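Local structure of spondin-1 (Homo sapiens, 2ZOU) at residues 125-128 against 129-133. The protein is a secreted, glycosylated extracellular-matrix protein, also called F-spondin, that probably acts in cell adhesion and may promote growth of vascular smooth muscle cells. Sequence-based numbering, arbitrary orientation. Where two conformers were deposited one is given.
With EDO (1,2-ethanediol), chain D; EDO (1,2-ethanediol), chain F.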
loop_
_atom_site.group_PDB
_atom_site.type_symbol
_atom_site.label_atom_id
_atom_site.label_comp_id
_atom_site.label_asym_id
_atom_site.label_seq_id
_atom_site.Cartn_x
_atom_site.Cartn_y
_atom_site.Cartn_z
ATOM N N SER A 125 2.174 6.138 -1.022
ATOM C CA SER A 125 2.816 7.422 -1.237
ATOM C C SER A 125 4.308 7.161 -1.283
ATOM O O SER A 125 4.789 6.261 -0.582
ATOM C CB SER A 125 2.468 8.356 -0.080
ATOM O OG SER A 125 3.212 9.550 -0.154
ATOM N N ILE A 126 5.053 7.919 -2.088
ATOM C CA ILE A 126 6.512 7.747 -2.134
ATOM C C ILE A 126 7.272 9.075 -2.071
ATOM O O ILE A 126 6.697 10.144 -2.315
ATOM C CB ILE A 126 7.029 6.913 -3.371
ATOM C CG1 ILE A 126 6.902 7.705 -4.681
ATOM C CG2 ILE A 126 6.395 5.492 -3.431
ATOM C CD1 ILE A 126 8.109 8.551 -5.046
ATOM N N VAL A 127 8.562 8.987 -1.762
ATOM C CA VAL A 127 9.498 10.107 -1.973
ATOM C C VAL A 127 10.714 9.707 -2.812
ATOM O O VAL A 127 11.313 8.667 -2.561
ATOM C CB VAL A 127 9.944 10.802 -0.643
ATOM C CG1 VAL A 127 10.564 9.814 0.328
ATOM C CG2 VAL A 127 10.892 11.965 -0.937
ATOM N N GLN A 128 11.059 10.537 -3.808
ATOM C CA GLN A 128 12.287 10.394 -4.613
ATOM C C GLN A 128 13.100 11.679 -4.443
ATOM O O GLN A 128 14.014 11.718 -3.622
ATOM C CB GLN A 128 11.967 10.116 -6.100
ATOM C CG GLN A 128 13.211 9.871 -6.995
ATOM C CD GLN A 128 12.894 9.518 -8.458
ATOM O OE1 GLN A 128 13.805 9.232 -9.236
ATOM N NE2 GLN A 128 11.629 9.579 -8.838
ATOM N N LYS A 129 12.756 12.719 -5.210
ATOM C CA LYS A 129 13.243 14.091 -4.997
ATOM C C LYS A 129 12.057 15.051 -4.850
ATOM O O LYS A 129 12.227 16.278 -4.750
ATOM C CB LYS A 129 14.181 14.518 -6.132
ATOM C CG LYS A 129 15.478 13.711 -6.185
ATOM C CD LYS A 129 16.559 14.429 -6.946
ATOM C CE LYS A 129 17.778 13.543 -7.127
ATOM N NZ LYS A 129 18.908 14.315 -7.695
ATOM N N ARG A 130 10.859 14.466 -4.826
ATOM C CA ARG A 130 9.608 15.159 -4.541
ATOM C C ARG A 130 8.705 14.103 -3.915
ATOM O O ARG A 130 9.009 12.913 -4.012
ATOM C CB ARG A 130 8.965 15.753 -5.806
ATOM C CG ARG A 130 8.402 14.722 -6.766
ATOM C CD ARG A 130 7.773 15.380 -7.961
ATOM N NE ARG A 130 7.383 14.379 -8.947
ATOM C CZ ARG A 130 6.927 14.659 -10.159
ATOM N NH1 ARG A 130 6.791 15.916 -10.551
ATOM N NH2 ARG A 130 6.607 13.668 -10.980
ATOM N N ILE A 131 7.613 14.537 -3.288
ATOM C CA ILE A 131 6.626 13.616 -2.721
ATOM C C ILE A 131 5.490 13.350 -3.703
ATOM O O ILE A 131 4.926 14.274 -4.308
ATOM C CB ILE A 131 6.000 14.149 -1.400
ATOM C CG1 ILE A 131 7.064 14.582 -0.377
ATOM C CG2 ILE A 131 4.969 13.144 -0.833
ATOM C CD1 ILE A 131 7.834 13.464 0.270
ATOM N N ILE A 132 5.142 12.077 -3.836
ATOM C CA ILE A 132 3.922 11.699 -4.519
ATOM C C ILE A 132 2.960 11.298 -3.422
ATOM O O ILE A 132 3.190 10.310 -2.720
ATOM C CB ILE A 132 4.149 10.550 -5.531
ATOM C CG1 ILE A 132 5.223 10.909 -6.565
ATOM C CG2 ILE A 132 2.834 10.144 -6.204
ATOM C CD1 ILE A 132 4.908 12.126 -7.423
ATOM N N TYR A 133 1.928 12.119 -3.252
ATOM C CA TYR A 133 0.950 11.979 -2.182
ATOM C C TYR A 133 -0.044 10.864 -2.477
ATOM O O TYR A 133 -0.158 10.423 -3.615
ATOM C CB TYR A 133 0.216 13.312 -1.995
ATOM C CG TYR A 133 1.117 14.408 -1.479
ATOM C CD1 TYR A 133 1.281 14.597 -0.113
ATOM C CD2 TYR A 133 1.814 15.241 -2.352
ATOM C CE1 TYR A 133 2.103 15.612 0.378
ATOM C CE2 TYR A 133 2.646 16.245 -1.873
ATOM C CZ TYR A 133 2.786 16.417 -0.506
ATOM O OH TYR A 133 3.600 17.403 0.001
HETATM C C1 EDO D . 6.212 10.128 1.627
HETATM O O1 EDO D . 4.806 10.234 1.875
HETATM C C2 EDO D . 6.601 8.658 1.539
HETATM O O2 EDO D . 6.232 7.979 2.750
HETATM C C1 EDO F . -0.599 8.253 -5.830
HETATM O O1 EDO F . 0.107 8.204 -4.589
HETATM C C2 EDO F . -0.195 9.467 -6.650
HETATM O O2 EDO F . -0.255 9.152 -8.042
#
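I126 and I132 exchange two backbone hydrogen bonds: I132 N gives to I126 O at 2.9 Å, and I126 N returns the bond to I132 O at 3.1 Å. Two residues nearer the turn, Q128 N donates to R130 O over 3.1 Å, nearly straight at 167°. Between these bonds the non-hydrogen-bonded pair V127 and I131 adds CA-H...O contacts, V127 CA meeting R130 O and I131 CA meeting I126 O. S125, I131 and I132 each have a second conformer, and their side-chain contacts are those of one. In that conformer S125 OG is a second donor to I132 O, at 2.7 Å; chi1 of 172° carries the hydroxyl over to the partner strand, and it approaches I132 O from 27° off that carbonyl's plane. There S125 OG also accepts from O1 of the 1,2-ethanediol of chain D, probably a crystallisation additive.

The ladder closes a tight beta hairpin between strands 120-127 and 131-144, at the edge of one sheet of the reeler-domain beta-sandwich; on its other side, strand 120-127 bonds through S125 and V127 to T57, R54 and G55.

Apolar contacts lie on both faces. I126 and I132 run side by side, CD1 of I126 4.0 Å from CG1 of I132, and I126 also packs on F24. On the opposite face I131 slants across V127, its CD1 3.5 Å from V127 CB, while I131 CG2 sits 3.8 Å above the centre of the Y133 ring.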